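Local coordinates for uncharacterized protein (PDB 6ANS), which is of unknown function, a DUF1214-family protein from Burkholderia cenocepacia that forms a two-chain assembly and binds a sodium ion in the crystal, at residues 69-82 and 230-242. Numbering follows the deposited sequence. Where two conformers were deposited one is given.
Sequences YLSRLMRIALEMHV and GLMRAAQFVEQTS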
# COMPACT_ATOMS: atom_id res chain seq x y z
N TYR A 69 -6.33 7.09 -11.51
CA TYR A 69 -6.83 7.70 -10.28
C TYR A 69 -7.89 6.83 -9.62
O TYR A 69 -7.84 6.60 -8.41
CB TYR A 69 -7.37 9.08 -10.64
CG TYR A 69 -8.21 9.81 -9.63
CD1 TYR A 69 -7.69 10.22 -8.38
CD2 TYR A 69 -9.50 10.21 -9.97
CE1 TYR A 69 -8.47 10.95 -7.48
CE2 TYR A 69 -10.29 10.96 -9.09
CZ TYR A 69 -9.78 11.32 -7.86
OH TYR A 69 -10.60 12.05 -7.03
N LEU A 70 -8.84 6.31 -10.41
CA LEU A 70 -9.87 5.43 -9.84
C LEU A 70 -9.24 4.21 -9.19
O LEU A 70 -9.61 3.84 -8.06
CB LEU A 70 -10.89 5.00 -10.91
CG LEU A 70 -11.83 6.02 -11.54
CD1 LEU A 70 -12.93 5.30 -12.32
CD2 LEU A 70 -12.44 6.95 -10.49
N SER A 71 -8.28 3.57 -9.86
CA SER A 71 -7.62 2.43 -9.24
C SER A 71 -6.89 2.85 -7.96
O SER A 71 -6.80 2.06 -7.01
CB SER A 71 -6.66 1.77 -10.23
OG SER A 71 -5.41 2.45 -10.33
N ARG A 72 -6.36 4.07 -7.91
CA ARG A 72 -5.71 4.55 -6.69
C ARG A 72 -6.71 4.77 -5.56
O ARG A 72 -6.42 4.47 -4.40
CB ARG A 72 -4.94 5.83 -6.98
CG ARG A 72 -3.72 5.59 -7.86
CD ARG A 72 -3.14 6.88 -8.38
NE ARG A 72 -1.81 6.68 -8.94
CZ ARG A 72 -0.94 7.66 -9.19
NH1 ARG A 72 -1.28 8.93 -8.95
NH2 ARG A 72 0.27 7.36 -9.67
N LEU A 73 -7.90 5.30 -5.88
CA LEU A 73 -8.91 5.47 -4.85
C LEU A 73 -9.30 4.13 -4.25
O LEU A 73 -9.49 4.01 -3.03
CB LEU A 73 -10.13 6.17 -5.44
CG LEU A 73 -9.88 7.61 -5.90
CD1 LEU A 73 -11.14 8.22 -6.49
CD2 LEU A 73 -9.38 8.45 -4.74
N MSE A 74 -9.38 3.10 -5.09
CA MSE A 74 -9.67 1.71 -4.72
C MSE A 74 -8.76 1.19 -3.63
O MSE A 74 -9.16 0.58 -2.66
CB MSE A 74 -9.47 0.81 -5.95
CG MSE A 74 -10.67 0.20 -6.54
SE MSE A 74 -10.11 -0.92 -8.06
CE MSE A 74 -9.88 -2.53 -6.99
N ARG A 75 -7.47 1.40 -3.88
CA ARG A 75 -6.46 0.91 -2.96
C ARG A 75 -6.61 1.59 -1.60
O ARG A 75 -6.58 0.93 -0.56
CB ARG A 75 -5.08 1.13 -3.56
CG ARG A 75 -4.75 0.21 -4.77
CD ARG A 75 -3.67 0.82 -5.68
NE ARG A 75 -2.45 1.12 -4.94
CZ ARG A 75 -1.68 2.18 -5.16
NH1 ARG A 75 -1.97 3.06 -6.12
NH2 ARG A 75 -0.60 2.37 -4.41
N ILE A 76 -6.79 2.92 -1.61
CA ILE A 76 -7.00 3.66 -0.37
C ILE A 76 -8.29 3.19 0.30
O ILE A 76 -8.32 2.91 1.51
CB ILE A 76 -7.05 5.17 -0.64
CG1 ILE A 76 -5.70 5.68 -1.15
CG2 ILE A 76 -7.44 5.92 0.61
CD1 ILE A 76 -5.80 7.09 -1.72
N ALA A 77 -9.35 3.07 -0.49
CA ALA A 77 -10.65 2.68 0.04
C ALA A 77 -10.59 1.33 0.74
O ALA A 77 -11.25 1.13 1.76
CB ALA A 77 -11.67 2.66 -1.10
N LEU A 78 -9.80 0.38 0.20
CA LEU A 78 -9.76 -0.96 0.79
C LEU A 78 -8.99 -0.98 2.11
O LEU A 78 -9.33 -1.74 3.02
CB LEU A 78 -9.17 -1.96 -0.21
CG LEU A 78 -10.07 -2.36 -1.39
CD1 LEU A 78 -9.26 -3.08 -2.50
CD2 LEU A 78 -11.25 -3.22 -0.93
N GLU A 79 -7.93 -0.19 2.21
CA GLU A 79 -7.24 -0.08 3.50
C GLU A 79 -8.13 0.60 4.51
O GLU A 79 -8.23 0.16 5.67
CB GLU A 79 -5.93 0.69 3.32
CG GLU A 79 -4.86 -0.09 2.50
CD GLU A 79 -3.55 0.68 2.29
OE1 GLU A 79 -3.31 1.69 2.99
OE2 GLU A 79 -2.76 0.29 1.41
N MSE A 80 -8.80 1.67 4.09
CA MSE A 80 -9.70 2.42 4.93
C MSE A 80 -10.84 1.59 5.47
O MSE A 80 -11.11 1.61 6.66
CB MSE A 80 -10.26 3.61 4.15
CG MSE A 80 -11.18 4.48 4.99
SE MSE A 80 -11.79 6.02 3.94
CE MSE A 80 -10.08 7.00 3.71
N HIS A 81 -11.51 0.83 4.59
CA HIS A 81 -12.78 0.23 4.95
C HIS A 81 -12.76 -1.28 5.10
O HIS A 81 -13.73 -1.83 5.62
CB HIS A 81 -13.85 0.60 3.91
CG HIS A 81 -14.24 2.04 3.97
ND1 HIS A 81 -14.86 2.59 5.06
CD2 HIS A 81 -14.09 3.04 3.07
CE1 HIS A 81 -15.11 3.86 4.83
NE2 HIS A 81 -14.65 4.17 3.63
N VAL A 82 -11.70 -1.96 4.68
CA VAL A 82 -11.60 -3.41 4.80
C VAL A 82 -10.44 -3.82 5.71
O VAL A 82 -10.63 -4.55 6.68
CB VAL A 82 -11.50 -4.09 3.42
CG1 VAL A 82 -11.13 -5.56 3.57
CG2 VAL A 82 -12.84 -3.96 2.70
N GLY A 230 -17.79 -3.32 4.64
CA GLY A 230 -16.52 -2.73 4.25
C GLY A 230 -16.35 -2.66 2.74
O GLY A 230 -15.87 -1.66 2.21
N LEU A 231 -16.75 -3.72 2.04
CA LEU A 231 -16.61 -3.72 0.58
C LEU A 231 -17.48 -2.63 -0.06
O LEU A 231 -17.01 -1.87 -0.91
CB LEU A 231 -16.96 -5.09 0.01
CG LEU A 231 -15.90 -6.17 0.26
CD1 LEU A 231 -16.44 -7.55 -0.11
CD2 LEU A 231 -14.65 -5.85 -0.53
N MSE A 232 -18.75 -2.55 0.34
CA MSE A 232 -19.64 -1.56 -0.25
C MSE A 232 -19.17 -0.14 0.08
O MSE A 232 -19.16 0.73 -0.78
CB MSE A 232 -21.10 -1.78 0.19
CG MSE A 232 -21.72 -3.07 -0.40
SE MSE A 232 -21.16 -3.49 -2.28
CE MSE A 232 -21.88 -1.87 -3.15
N ARG A 233 -18.72 0.08 1.33
CA ARG A 233 -18.19 1.41 1.65
C ARG A 233 -16.96 1.72 0.82
O ARG A 233 -16.79 2.85 0.34
CB ARG A 233 -17.88 1.52 3.16
CG ARG A 233 -19.14 1.81 4.03
CD ARG A 233 -18.75 2.09 5.49
NE ARG A 233 -18.25 0.89 6.15
CZ ARG A 233 -19.04 -0.05 6.67
NH1 ARG A 233 -20.36 0.10 6.63
NH2 ARG A 233 -18.51 -1.13 7.24
N ALA A 234 -16.08 0.73 0.63
CA ALA A 234 -14.90 0.95 -0.20
C ALA A 234 -15.29 1.32 -1.63
O ALA A 234 -14.78 2.30 -2.18
CB ALA A 234 -14.00 -0.29 -0.19
N ALA A 235 -16.21 0.56 -2.22
CA ALA A 235 -16.65 0.86 -3.59
C ALA A 235 -17.30 2.22 -3.67
O ALA A 235 -17.05 2.99 -4.61
CB ALA A 235 -17.62 -0.22 -4.11
N GLN A 236 -18.15 2.55 -2.70
CA GLN A 236 -18.83 3.84 -2.71
C GLN A 236 -17.88 4.99 -2.44
O GLN A 236 -18.12 6.11 -2.91
CB GLN A 236 -19.99 3.82 -1.71
CG GLN A 236 -21.24 3.11 -2.26
CD GLN A 236 -22.01 2.36 -1.19
OE1 GLN A 236 -21.85 2.62 0.00
NE2 GLN A 236 -22.90 1.45 -1.63
N PHE A 237 -16.79 4.73 -1.71
CA PHE A 237 -15.74 5.74 -1.54
C PHE A 237 -15.13 6.15 -2.88
O PHE A 237 -14.89 7.34 -3.11
CB PHE A 237 -14.65 5.20 -0.60
CG PHE A 237 -13.55 6.19 -0.28
CD1 PHE A 237 -13.66 7.06 0.82
CD2 PHE A 237 -12.40 6.25 -1.07
CE1 PHE A 237 -12.63 7.96 1.12
CE2 PHE A 237 -11.37 7.15 -0.78
CZ PHE A 237 -11.48 8.01 0.32
N VAL A 238 -14.84 5.18 -3.75
CA VAL A 238 -14.27 5.51 -5.06
C VAL A 238 -15.22 6.40 -5.85
O VAL A 238 -14.83 7.46 -6.37
CB VAL A 238 -13.96 4.23 -5.87
CG1 VAL A 238 -13.52 4.61 -7.27
CG2 VAL A 238 -12.90 3.41 -5.19
N GLU A 239 -16.49 6.01 -5.92
CA GLU A 239 -17.45 6.78 -6.70
C GLU A 239 -17.66 8.16 -6.11
O GLU A 239 -17.62 9.17 -6.84
CB GLU A 239 -18.79 6.04 -6.77
CG GLU A 239 -19.88 6.83 -7.50
CD GLU A 239 -20.99 5.94 -8.02
OE1 GLU A 239 -21.63 5.29 -7.17
OE2 GLU A 239 -21.24 5.93 -9.25
N GLN A 240 -17.86 8.25 -4.79
CA GLN A 240 -18.18 9.54 -4.17
C GLN A 240 -16.97 10.47 -4.13
O GLN A 240 -17.11 11.68 -4.30
CB GLN A 240 -18.74 9.36 -2.76
CG GLN A 240 -20.08 8.64 -2.70
CD GLN A 240 -21.14 9.32 -3.53
OE1 GLN A 240 -21.29 10.55 -3.51
NE2 GLN A 240 -21.90 8.53 -4.29
N THR A 241 -15.77 9.93 -3.88
CA THR A 241 -14.60 10.80 -3.79
C THR A 241 -14.27 11.38 -5.15
O THR A 241 -14.02 12.59 -5.28
CB THR A 241 -13.40 10.02 -3.25
OG1 THR A 241 -13.71 9.54 -1.95
CG2 THR A 241 -12.12 10.91 -3.18
N SER A 242 -14.26 10.54 -6.19
CA SER A 242 -14.01 11.05 -7.54
C SER A 242 -15.09 12.05 -7.94
O SER A 242 -14.78 13.10 -8.51
CB SER A 242 -13.92 9.90 -8.55
OG SER A 242 -15.09 9.09 -8.62
O HOH W 1 -12.04 13.89 -8.89
O HOH W 2 -15.63 -0.13 6.96
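His81 and Phe237 are the large knobs where helix 60-83 packs against helix 224-251, broadly antiparallel, the axes coming within 8.2 Å at 146°. The imidazole of His81 lies across the side chain of Arg233, whose CB sits over one ring face, 3.8 Å from the centroid, as a CH-pi contact; CG of Met80 covers the opposite face. With CG of Phe237 anti to the backbone N (chi1 -177°), its ring lodges among Leu73, Ala77, Met80 and His81. The selenium of selenomethionine Met80 meets it obliquely, SE to Phe237 CE1 3.5 Å, a Met-aromatic contact, while OG1 of Thr241 stands over the ring centre and donates to Phe237 O. Small residues let the backbones close in: Ala77 CB lies 3.3 Å from Ala234 O, and at Gly230 the CA is 3.2 Å from His81 O. Val238 wedges among Leu70, Leu73, Met74 and Ala77, its CG2 branch 3.5 Å from Met74 N. Water clasps either end. One joins Tyr69 OH to Ser242 O; the other donates to His81 O, accepts from Arg233 NE at 2.9 Å and lies in the imidazole plane, weakly bonded to ND1. Helix 35-46 packs on Ala235, Trp37 of the second subunit on Leu70, and His81 NE2 makes a weak hydrogen bond to Glu144 OE1. No direct hydrogen bond joins the segments; the contact rests on apolar and aromatic packing, with waters linking polar groups.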